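Local coordinates for DUF4621 domain-containing protein (Parabacteroides distasonis, PDB 4H3W) that is of unknown function but is probably a secreted protein, built from two beta-barrel domains, at residues A[30-35]-A[243-248]; A[237-242]-A[247-252]; A[131-134]-A[139-142]; A[71-76]-A[191-196]; A[39-42]-A[47-50]. One frame throughout, in Å; residues are numbered along the deposited sequence.

Contact 1 (A[30-35]-A[243-248])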
# COMPACT_ATOMS: atom_id res chain seq x y z
N ASP A 30 9.58 2.48 -6.32
CA ASP A 30 8.57 2.95 -7.28
C ASP A 30 8.39 2.02 -8.54
O ASP A 30 7.44 2.18 -9.27
CB ASP A 30 8.82 4.46 -7.57
CG ASP A 30 10.02 4.73 -8.44
OD1 ASP A 30 10.82 3.83 -8.72
OD2 ASP A 30 10.15 5.90 -8.85
N ASP A 31 9.17 0.96 -8.68
CA ASP A 31 8.83 -0.14 -9.58
C ASP A 31 7.84 -1.12 -8.93
O ASP A 31 6.95 -1.67 -9.58
CB ASP A 31 10.06 -0.98 -9.97
CG ASP A 31 11.14 -0.18 -10.68
OD1 ASP A 31 10.80 0.73 -11.44
OD2 ASP A 31 12.34 -0.51 -10.47
N VAL A 32 8.04 -1.41 -7.64
CA VAL A 32 7.23 -2.40 -6.93
C VAL A 32 5.85 -1.85 -6.54
O VAL A 32 4.86 -2.58 -6.50
CB VAL A 32 7.98 -2.91 -5.68
CG1 VAL A 32 7.09 -3.78 -4.78
CG2 VAL A 32 9.22 -3.67 -6.11
N VAL A 33 5.83 -0.56 -6.22
CA VAL A 33 4.69 0.16 -5.82
C VAL A 33 4.54 1.31 -6.79
O VAL A 33 5.46 2.08 -6.94
CB VAL A 33 4.87 0.74 -4.41
CG1 VAL A 33 3.60 1.44 -3.93
CG2 VAL A 33 5.27 -0.37 -3.42
N ASN A 34 3.39 1.41 -7.46
CA ASN A 34 3.23 2.34 -8.61
C ASN A 34 2.88 3.73 -8.19
O ASN A 34 1.81 4.23 -8.52
CB ASN A 34 2.13 1.83 -9.53
CG ASN A 34 2.48 0.52 -10.17
OD1 ASN A 34 3.64 0.24 -10.46
ND2 ASN A 34 1.45 -0.29 -10.44
N VAL A 35 3.75 4.33 -7.40
CA VAL A 35 3.50 5.64 -6.82
C VAL A 35 3.34 6.69 -7.89
O VAL A 35 2.68 7.71 -7.67
CB VAL A 35 4.64 6.06 -5.84
CG1 VAL A 35 4.59 5.21 -4.58
CG2 VAL A 35 6.00 5.97 -6.51
N MSE A 243 13.15 -2.88 1.16
CA MSE A 243 11.79 -2.41 1.29
C MSE A 243 11.13 -3.04 2.51
O MSE A 243 11.51 -4.13 2.92
CB MSE A 243 10.99 -2.78 0.04
CG MSE A 243 11.41 -1.92 -1.14
SE MSE A 243 10.33 -2.39 -2.73
CE MSE A 243 11.86 -2.16 -3.95
N PRO A 244 10.11 -2.39 3.06
CA PRO A 244 9.45 -2.85 4.30
C PRO A 244 8.32 -3.87 4.05
O PRO A 244 7.21 -3.67 4.53
CB PRO A 244 8.88 -1.54 4.84
CG PRO A 244 8.45 -0.81 3.59
CD PRO A 244 9.54 -1.11 2.60
N PHE A 245 8.60 -4.90 3.25
CA PHE A 245 7.71 -5.99 2.98
C PHE A 245 8.49 -7.26 3.09
O PHE A 245 9.63 -7.32 2.66
CB PHE A 245 7.17 -6.00 1.53
CG PHE A 245 6.70 -4.69 1.02
CD1 PHE A 245 5.52 -4.15 1.45
CD2 PHE A 245 7.43 -4.03 0.03
CE1 PHE A 245 5.05 -2.92 0.92
CE2 PHE A 245 6.99 -2.82 -0.49
CZ PHE A 245 5.81 -2.27 -0.05
N ASP A 246 7.88 -8.31 3.63
CA ASP A 246 8.36 -9.66 3.41
C ASP A 246 7.86 -10.13 2.03
O ASP A 246 6.88 -9.62 1.52
CB ASP A 246 7.86 -10.60 4.48
CG ASP A 246 8.51 -10.37 5.82
OD1 ASP A 246 9.68 -9.90 5.91
OD2 ASP A 246 7.82 -10.66 6.80
N MSE A 247 8.57 -11.06 1.38
CA MSE A 247 8.18 -11.49 0.03
C MSE A 247 8.13 -12.99 -0.01
O MSE A 247 8.98 -13.68 0.56
CB MSE A 247 9.18 -11.00 -1.01
CG MSE A 247 9.37 -9.49 -0.90
SE MSE A 247 10.67 -8.94 -2.28
CE MSE A 247 10.33 -6.97 -2.22
N SER A 248 7.09 -13.50 -0.66
CA SER A 248 7.01 -14.88 -1.08
C SER A 248 7.10 -14.82 -2.60
O SER A 248 6.20 -14.26 -3.27
CB SER A 248 5.72 -15.54 -0.62
OG SER A 248 5.68 -16.87 -1.07

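Contact 2 (A[237-242]-A[247-252])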
# COMPACT_ATOMS: atom_id res chain seq x y z
N GLY A 237 19.98 -18.22 -6.18
CA GLY A 237 20.85 -17.11 -5.79
C GLY A 237 20.32 -16.27 -4.65
O GLY A 237 19.35 -16.65 -3.97
N GLU A 238 20.94 -15.11 -4.45
CA GLU A 238 20.64 -14.29 -3.30
C GLU A 238 19.77 -13.08 -3.67
O GLU A 238 19.90 -12.44 -4.73
CB GLU A 238 21.92 -13.82 -2.56
CG GLU A 238 21.69 -13.69 -1.05
CD GLU A 238 22.59 -12.70 -0.32
OE1 GLU A 238 23.13 -11.77 -0.96
OE2 GLU A 238 22.74 -12.87 0.90
N VAL A 239 18.80 -12.84 -2.82
CA VAL A 239 17.95 -11.70 -2.93
C VAL A 239 18.32 -10.75 -1.81
O VAL A 239 18.48 -11.18 -0.68
CB VAL A 239 16.49 -12.12 -2.76
CG1 VAL A 239 15.59 -10.90 -2.81
CG2 VAL A 239 16.13 -13.13 -3.84
N THR A 240 18.39 -9.46 -2.10
CA THR A 240 18.53 -8.48 -1.05
C THR A 240 17.32 -7.59 -1.11
O THR A 240 16.81 -7.34 -2.18
CB THR A 240 19.82 -7.67 -1.23
OG1 THR A 240 19.73 -6.91 -2.43
CG2 THR A 240 20.99 -8.62 -1.32
N ASN A 241 16.78 -7.20 0.04
CA ASN A 241 15.56 -6.40 0.09
C ASN A 241 15.69 -5.29 1.10
O ASN A 241 15.91 -5.55 2.28
CB ASN A 241 14.38 -7.29 0.43
CG ASN A 241 13.08 -6.54 0.46
OD1 ASN A 241 12.95 -5.45 -0.11
ND2 ASN A 241 12.07 -7.12 1.11
N GLU A 242 15.54 -4.05 0.64
CA GLU A 242 15.57 -2.88 1.52
C GLU A 242 14.16 -2.32 1.81
O GLU A 242 13.98 -1.42 2.61
CB GLU A 242 16.40 -1.77 0.89
CG GLU A 242 17.90 -2.02 0.78
CD GLU A 242 18.62 -0.95 -0.07
OE1 GLU A 242 17.98 -0.05 -0.64
OE2 GLU A 242 19.83 -0.99 -0.19
N MSE A 247 8.57 -11.06 1.38
CA MSE A 247 8.18 -11.49 0.03
C MSE A 247 8.13 -12.99 -0.01
O MSE A 247 8.98 -13.68 0.56
CB MSE A 247 9.18 -11.00 -1.01
CG MSE A 247 9.37 -9.49 -0.90
SE MSE A 247 10.67 -8.94 -2.28
CE MSE A 247 10.33 -6.97 -2.22
N SER A 248 7.09 -13.50 -0.66
CA SER A 248 7.01 -14.88 -1.08
C SER A 248 7.10 -14.82 -2.60
O SER A 248 6.20 -14.26 -3.27
CB SER A 248 5.72 -15.54 -0.62
OG SER A 248 5.68 -16.87 -1.07
N ILE A 249 8.18 -15.38 -3.14
CA ILE A 249 8.47 -15.21 -4.54
C ILE A 249 8.02 -16.45 -5.30
O ILE A 249 8.51 -17.57 -5.07
CB ILE A 249 9.95 -14.93 -4.80
CG1 ILE A 249 10.37 -13.65 -4.09
CG2 ILE A 249 10.23 -14.86 -6.30
CD1 ILE A 249 11.86 -13.50 -3.96
N GLU A 250 7.15 -16.21 -6.26
CA GLU A 250 6.66 -17.23 -7.17
C GLU A 250 7.22 -16.93 -8.56
O GLU A 250 6.97 -15.86 -9.10
CB GLU A 250 5.14 -17.22 -7.17
CG GLU A 250 4.43 -18.22 -8.08
CD GLU A 250 2.93 -17.89 -8.32
OE1 GLU A 250 2.51 -16.71 -8.14
OE2 GLU A 250 2.17 -18.82 -8.68
N MSE A 251 7.92 -17.89 -9.14
CA MSE A 251 8.59 -17.70 -10.42
C MSE A 251 7.76 -18.24 -11.56
O MSE A 251 7.31 -19.40 -11.53
CB MSE A 251 9.95 -18.41 -10.36
CG MSE A 251 10.61 -18.38 -11.74
SE MSE A 251 12.50 -18.92 -11.65
CE MSE A 251 13.23 -17.36 -10.74
N VAL A 252 7.58 -17.42 -12.59
CA VAL A 252 6.95 -17.87 -13.81
C VAL A 252 7.90 -17.70 -14.97
O VAL A 252 8.49 -16.65 -15.17
CB VAL A 252 5.63 -17.13 -14.11
CG1 VAL A 252 4.91 -17.77 -15.32
CG2 VAL A 252 4.72 -17.13 -12.88

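Contact 3 (A[131-134]-A[139-142])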
# COMPACT_ATOMS: atom_id res chain seq x y z
N PHE A 131 -15.17 14.64 20.01
CA PHE A 131 -14.24 15.65 20.50
C PHE A 131 -14.98 16.94 20.67
O PHE A 131 -16.09 17.10 20.18
CB PHE A 131 -13.06 15.85 19.53
CG PHE A 131 -13.50 16.03 18.11
CD1 PHE A 131 -13.87 17.27 17.62
CD2 PHE A 131 -13.57 14.93 17.26
CE1 PHE A 131 -14.30 17.43 16.31
CE2 PHE A 131 -13.99 15.07 15.95
CZ PHE A 131 -14.35 16.33 15.48
N THR A 132 -14.34 17.89 21.35
CA THR A 132 -14.89 19.23 21.50
C THR A 132 -14.03 20.22 20.72
O THR A 132 -12.81 20.19 20.80
CB THR A 132 -14.95 19.61 22.99
OG1 THR A 132 -15.86 18.72 23.64
CG2 THR A 132 -15.44 21.04 23.17
N LEU A 133 -14.69 21.04 19.91
CA LEU A 133 -14.04 22.11 19.21
C LEU A 133 -14.24 23.36 20.03
O LEU A 133 -15.38 23.77 20.24
CB LEU A 133 -14.63 22.32 17.83
CG LEU A 133 -14.32 21.27 16.76
CD1 LEU A 133 -14.93 21.68 15.42
CD2 LEU A 133 -12.82 21.07 16.64
N SER A 134 -13.14 23.95 20.52
CA SER A 134 -13.23 25.22 21.23
C SER A 134 -12.16 26.20 20.76
O SER A 134 -11.24 25.84 20.02
CB SER A 134 -13.09 25.01 22.74
OG SER A 134 -11.80 24.52 23.07
N ASN A 139 -8.20 22.33 16.98
CA ASN A 139 -7.59 21.40 16.05
C ASN A 139 -7.58 20.00 16.59
O ASN A 139 -7.21 19.78 17.73
CB ASN A 139 -6.14 21.79 15.78
CG ASN A 139 -6.00 23.24 15.39
OD1 ASN A 139 -6.80 23.76 14.62
ND2 ASN A 139 -4.96 23.89 15.91
N ILE A 140 -7.97 19.05 15.74
CA ILE A 140 -8.12 17.68 16.15
C ILE A 140 -7.24 16.78 15.31
O ILE A 140 -7.09 17.01 14.11
CB ILE A 140 -9.60 17.26 16.00
CG1 ILE A 140 -10.51 18.26 16.73
CG2 ILE A 140 -9.83 15.87 16.54
CD1 ILE A 140 -10.30 18.37 18.23
N TRP A 141 -6.66 15.74 15.94
CA TRP A 141 -5.90 14.70 15.23
C TRP A 141 -6.53 13.34 15.56
O TRP A 141 -6.55 12.95 16.72
CB TRP A 141 -4.42 14.75 15.61
CG TRP A 141 -3.50 13.72 14.97
CD1 TRP A 141 -3.64 12.33 14.99
CD2 TRP A 141 -2.29 13.98 14.27
NE1 TRP A 141 -2.59 11.74 14.34
CE2 TRP A 141 -1.74 12.72 13.90
CE3 TRP A 141 -1.62 15.15 13.91
CZ2 TRP A 141 -0.53 12.61 13.18
CZ3 TRP A 141 -0.41 15.04 13.20
CH2 TRP A 141 0.12 13.78 12.84
N ILE A 142 -7.09 12.67 14.56
CA ILE A 142 -7.72 11.36 14.75
C ILE A 142 -6.89 10.25 14.09
O ILE A 142 -6.67 10.26 12.88
CB ILE A 142 -9.13 11.35 14.15
CG1 ILE A 142 -10.02 12.34 14.88
CG2 ILE A 142 -9.73 9.94 14.20
CD1 ILE A 142 -11.21 12.85 14.08

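Contact 4 (A[71-76]-A[191-196])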
# COMPACT_ATOMS: atom_id res chain seq x y z
N GLU A 71 -25.93 17.55 11.68
CA GLU A 71 -24.81 17.57 10.75
C GLU A 71 -24.51 19.01 10.36
O GLU A 71 -25.39 19.71 9.87
CB GLU A 71 -25.11 16.76 9.50
CG GLU A 71 -23.93 16.72 8.56
CD GLU A 71 -24.20 15.94 7.30
OE1 GLU A 71 -25.16 16.27 6.58
OE2 GLU A 71 -23.43 15.01 7.01
N ILE A 72 -23.28 19.46 10.58
CA ILE A 72 -22.94 20.87 10.31
C ILE A 72 -21.95 21.04 9.16
O ILE A 72 -21.73 22.15 8.66
CB ILE A 72 -22.42 21.56 11.59
CG1 ILE A 72 -21.14 20.91 12.12
CG2 ILE A 72 -23.49 21.51 12.67
CD1 ILE A 72 -20.50 21.69 13.25
N ALA A 73 -21.33 19.95 8.72
CA ALA A 73 -20.44 19.99 7.56
C ALA A 73 -20.23 18.59 7.01
O ALA A 73 -20.35 17.62 7.74
CB ALA A 73 -19.10 20.64 7.92
N SER A 74 -19.98 18.50 5.70
CA SER A 74 -19.71 17.24 5.02
C SER A 74 -18.74 17.46 3.89
O SER A 74 -18.64 18.57 3.36
CB SER A 74 -20.98 16.68 4.41
OG SER A 74 -21.80 16.13 5.41
N GLU A 75 -18.03 16.41 3.51
CA GLU A 75 -17.17 16.47 2.35
C GLU A 75 -17.01 15.08 1.80
O GLU A 75 -16.89 14.12 2.54
CB GLU A 75 -15.82 17.09 2.73
CG GLU A 75 -14.75 17.10 1.63
CD GLU A 75 -14.87 18.23 0.60
OE1 GLU A 75 -15.86 19.00 0.61
OE2 GLU A 75 -13.95 18.33 -0.24
N ASP A 76 -17.05 14.98 0.47
CA ASP A 76 -16.72 13.78 -0.26
C ASP A 76 -15.36 13.96 -0.85
O ASP A 76 -15.11 14.92 -1.56
CB ASP A 76 -17.72 13.50 -1.38
CG ASP A 76 -19.09 13.18 -0.86
OD1 ASP A 76 -19.28 12.07 -0.32
OD2 ASP A 76 -19.98 14.05 -1.00
N SER A 191 -15.75 28.73 11.39
CA SER A 191 -15.42 28.81 9.96
C SER A 191 -14.00 28.25 9.69
O SER A 191 -13.32 27.81 10.62
CB SER A 191 -15.55 30.25 9.46
OG SER A 191 -14.71 31.13 10.19
N GLU A 192 -13.57 28.26 8.42
CA GLU A 192 -12.23 27.80 8.01
C GLU A 192 -11.97 26.35 8.40
O GLU A 192 -10.90 26.03 8.92
CB GLU A 192 -11.11 28.67 8.61
N LEU A 193 -12.94 25.49 8.15
CA LEU A 193 -12.82 24.10 8.55
C LEU A 193 -11.98 23.30 7.55
O LEU A 193 -12.45 22.93 6.48
CB LEU A 193 -14.23 23.53 8.69
CG LEU A 193 -14.44 22.28 9.52
CD1 LEU A 193 -13.60 22.25 10.79
CD2 LEU A 193 -15.93 22.19 9.84
N ARG A 194 -10.72 23.01 7.91
CA ARG A 194 -9.74 22.44 6.99
C ARG A 194 -9.39 21.02 7.39
O ARG A 194 -9.07 20.78 8.56
CB ARG A 194 -8.44 23.26 6.98
CG ARG A 194 -8.47 24.57 6.19
CD ARG A 194 -7.50 25.56 6.82
NE ARG A 194 -8.06 26.13 8.06
CZ ARG A 194 -7.38 26.47 9.16
NH1 ARG A 194 -6.05 26.32 9.25
NH2 ARG A 194 -8.04 26.97 10.20
N TYR A 195 -9.44 20.09 6.45
CA TYR A 195 -9.07 18.69 6.74
C TYR A 195 -7.82 18.22 6.01
O TYR A 195 -7.45 18.76 4.96
CB TYR A 195 -10.24 17.76 6.39
CG TYR A 195 -10.47 17.63 4.92
CD1 TYR A 195 -9.83 16.66 4.17
CD2 TYR A 195 -11.35 18.48 4.26
CE1 TYR A 195 -10.03 16.56 2.80
CE2 TYR A 195 -11.58 18.37 2.90
CZ TYR A 195 -10.93 17.41 2.17
OH TYR A 195 -11.17 17.32 0.81
N ALA A 196 -7.26 17.11 6.49
CA ALA A 196 -6.15 16.47 5.85
C ALA A 196 -6.23 14.99 6.22
O ALA A 196 -6.32 14.68 7.40
CB ALA A 196 -4.84 17.09 6.30

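Contact 5 (A[39-42]-A[47-50])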
# COMPACT_ATOMS: atom_id res chain seq x y z
N PRO A 39 -1.51 10.39 -7.99
CA PRO A 39 -1.20 11.83 -7.80
C PRO A 39 -1.20 12.36 -6.38
O PRO A 39 -0.60 13.42 -6.12
CB PRO A 39 -2.34 12.54 -8.56
CG PRO A 39 -2.77 11.55 -9.59
CD PRO A 39 -2.60 10.19 -8.96
N SER A 40 -1.89 11.68 -5.46
CA SER A 40 -1.91 12.08 -4.04
C SER A 40 -0.58 11.82 -3.29
O SER A 40 -0.34 12.38 -2.23
CB SER A 40 -3.07 11.37 -3.34
OG SER A 40 -2.87 9.96 -3.23
N ILE A 41 0.28 10.99 -3.85
CA ILE A 41 1.58 10.71 -3.26
C ILE A 41 2.44 11.96 -3.15
O ILE A 41 2.59 12.68 -4.14
CB ILE A 41 2.36 9.70 -4.10
CG1 ILE A 41 1.69 8.31 -4.07
CG2 ILE A 41 3.81 9.61 -3.63
CD1 ILE A 41 2.10 7.45 -2.93
N ARG A 42 2.96 12.22 -1.94
CA ARG A 42 3.99 13.20 -1.64
C ARG A 42 5.17 12.50 -1.00
O ARG A 42 5.00 11.42 -0.41
CB ARG A 42 3.51 14.28 -0.67
CG ARG A 42 2.22 14.98 -1.05
CD ARG A 42 2.27 16.32 -1.81
NE ARG A 42 0.87 16.78 -1.90
CZ ARG A 42 0.10 17.19 -0.87
NH1 ARG A 42 0.57 17.31 0.37
NH2 ARG A 42 -1.16 17.54 -1.10
N ALA A 47 9.93 9.69 2.84
CA ALA A 47 8.94 8.63 2.91
C ALA A 47 7.73 8.96 2.04
O ALA A 47 7.29 10.09 2.01
CB ALA A 47 8.52 8.41 4.36
N TYR A 48 7.19 7.95 1.38
CA TYR A 48 5.99 8.13 0.57
C TYR A 48 4.73 8.21 1.45
O TYR A 48 4.45 7.34 2.29
CB TYR A 48 5.84 7.02 -0.46
CG TYR A 48 6.83 7.05 -1.59
CD1 TYR A 48 6.94 8.16 -2.43
CD2 TYR A 48 7.65 5.95 -1.86
CE1 TYR A 48 7.86 8.17 -3.49
CE2 TYR A 48 8.54 5.94 -2.91
CZ TYR A 48 8.64 7.04 -3.74
OH TYR A 48 9.55 7.02 -4.77
N VAL A 49 3.96 9.25 1.23
CA VAL A 49 2.73 9.47 1.94
C VAL A 49 1.63 9.98 1.02
O VAL A 49 1.86 10.94 0.28
CB VAL A 49 2.99 10.51 3.04
CG1 VAL A 49 1.71 10.82 3.80
CG2 VAL A 49 4.07 9.99 3.99
N MSE A 50 0.43 9.38 1.05
CA MSE A 50 -0.69 9.96 0.27
C MSE A 50 -1.44 10.97 1.10
O MSE A 50 -1.77 10.71 2.27
CB MSE A 50 -1.64 8.86 -0.17
CG MSE A 50 -0.97 7.96 -1.17
SE MSE A 50 -2.11 6.40 -1.58
CE MSE A 50 -2.03 5.42 0.10

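Contact 1 (A[30-35]-A[243-248])
Val32 and Met243 have the nearest CA atoms of the two segments, yet these stand 9.4 Å apart, so the helix end at 30-32 and the turn leading into strand 246-254 meet through side chains alone. Val32 points its beta-branch at the selenomethionine Met243, which reaches out to meet it. Met243 CE lies 3.7 Å from Val32 CG2, and its SE rests 3.8 Å from Val32 CB. The chain of Met243 bends at its last torsion (chi3 -142°), which folds the terminal methyl against the valine. Val33, the first residue past the helix, packs on Phe245 instead: its CG2 is 3.9 Å from Phe245 CZ, at the far end of the ring. With CG1 anti to the backbone N (chi1 -176°), CG2 is left anti to the carbonyl carbon and meets the ring obliquely, while Val32 CG1 comes near the neighbouring corner, 4.4 Å from Phe245 CE2. Leu301 of strand 294-302 touches both Val32 and Phe245, and Phe207 adds a second ring beside Phe245. Two short valines suit the end of a one-turn helix, and the long Met243 and broad Phe245 make up the distance from the other side. All four residues are buried and no hydrogen bond links the segments. The helix is therefore held here by hydrophobic packing, whose fit depends on shape rather than on directed bonds.

Contact 2 (A[237-242]-A[247-252])
Polar and apolar groups meet first where Asn241 faces Met247, coming from opposite directions near the end of strand 233-240. The terminal methyl of the selenomethionine Met247 lies over the face of the amide, with CE 3.7 Å from Asn241 OD1 and 3.8 Å from Asn241 ND2. Met247 is extended beyond CG (chi2 -180°, chi3 166°), and this length carries its methyl about half-way across the gap between backbones whose CA atoms are 9.0 Å apart at this pair, where the amide meets it. These are van der Waals contacts; the amide's hydrogen bonds go to other partners. OD1 takes the backbone N of Met243 and also bonds to Thr316 OG1, and ND2 gives a weak bond to Phe245 O. The purely apolar contact is looser: Val239 CG2 stands 4.3 Å from Ile249 CD1. Phe318 touches both of these residues and fills in around the pair. No hydrogen bond runs between the segments, as expected where strands of two different four-stranded sheets face each other inside a barrel. Branched Val239 and Ile249 suit extended strands with inward-facing sides. Asparagine fits at 241 because its amide can satisfy the turn that follows while offering a flat surface to the methyl of Met247. A buried polar group is thus tolerated in an apolar interior, since its bonds are met by its own turn and by Thr316.

Contact 3 (A[131-134]-A[139-142])
Thr132, whose carbonyl O touches Ile140 CD1 across the contact, sends its hydroxyl to a neighbour in its own sheet, where OG1 is hydrogen-bonded to Asp111 OD1. Between the two segments themselves there is no hydrogen bond, and the meeting is one of buried apolar side chains. Ile140 is at its centre. Its CG1 lies over one face of the Phe131 ring, 4.0 Å from the ring centroid and 26° off the normal, a CH-pi contact displaced toward the rim near CD1. The ring is presented this way because Phe131 CG stands between the backbone N and the carbonyl carbon (chi1 48°). The same CG1 of Ile140 is 3.6 Å from Leu133 CD2, so it is wedged between leucine and ring. Leu133 in turn places its CG at the edge of the Phe131 ring, in its plane. Ile142 crosses Phe131 at about a right angle, its CD1 oblique to the ring, 4.0 Å from Phe131 CE2. Isoleucine suits 140, just before strand 141-142, and 142 within it, because its branches give an extended backbone a broad inward surface for the flat Phe131. The contact joins the edges of two sheets: strand 126-134 is bonded to strand 109-117, and strand 141-142 to strand 98-100. The short link thus carries the chain from sheet to sheet, and Leu114 of strand 109-117 touches both Phe131 and Ile142.

Contact 4 (A[71-76]-A[191-196])
Tyr195 and Glu75 meet near the end of strand 71-76, where the glutamate chain crosses the tyrosine at about a right angle. Glu75 CG comes obliquely onto the ring, 3.6 Å from Tyr195 CE2, so that the aliphatic part of the acid packs on the aromatic carbons. Beyond it the carboxylate reaches the hydroxyl: Glu75 OE2 and Tyr195 OH are 3.1 Å apart, close enough for a hydrogen bond, although the tyrosine proton has another acceptor within reach. The glutamate gets there by a bend at its second torsion (chi2 81°), which turns the carboxylate across the end of the ring, its plane 49° from that of the ring. Tyr195 suits its place because it is long enough to span the interior from a backbone 9.5 Å away (CA to CA from Glu75) and carries a polar group where it meets the acid. Strand 71-76 is an edge of one sheet and strand 194-200 lies within another; the two sheets pack face to face in a beta-barrel domain, and the contact crosses between them. Strand 71-76 itself is irregular, since Ile72 and Ala73 both face Leu175 in a classic beta bulge. Leu193 makes the second meeting, with CD2 4.0 Å from Ala73 CB. Alanine, with a single methyl, lets the leucine approach closely, and the leucine also touches Leu175 of strand 172-177. Beside these residues, Ser103 packs on Leu193 and Ile77 on Tyr195.

Contact 5 (A[39-42]-A[47-50])
Ile41 and Met50 stand side by side on one face of the hairpin, a non-hydrogen-bonded pair whose CA atoms are only 4.3 Å apart. Their side chains cross at a slant, with Ile41 CD1 3.6 Å from Met50 CG, after which the selenomethionine bends away from the pair at its last torsion (chi3 -69°). Ser40 OG also lies against this chain, 3.4 Å from Met50 CG, and makes a weak hydrogen bond to Tyr52 OH. The other branch of Ile41, CG2, touches Tyr48 CD1 at 3.7 Å, meeting the ring obliquely. A branched isoleucine suits this place because its two arms serve two different neighbours. On the opposite face sit Arg42 and Val49, joined through their backbones: Arg42 N to Val49 O at 2.8 Å, nearly straight at 173°, and Val49 N to Arg42 O at 2.9 Å. Arginine fits this exposed edge, where its end leads outward and forms a long, weak ion pair with Asp53, whereas Val49 is buried against strand 194-200. Alternating faces and a reciprocal pair of backbone bonds are the mark of antiparallel pairing, and the short connection between strands 41-44 and 47-55 makes it a beta hairpin, here at the edge of a five-stranded sheet.

The contacts fall along an elongated chain with two barrel domains. Contacts 1 and 2, with centres 11 Å apart, share strand 246-254 and Met247. Contacts 3 and 4, centres 12 Å apart, each join the same two sheets of the other barrel, their centres about 45 Å from that of contact 2 across the chain's centre. Contact 5 lies between: its hairpin belongs to the sheet holding strands 194-200 and 141-142, yet Ile41 and Tyr48 pack on Val35 of contact 1. Contact 1 closes a loop enclosing contacts 5, 4 and 3, with 3 nested inside 4; all three close before contact 2 opens. Segment 30-35 thus packs with late strands, although the other barrel lies between them in sequence.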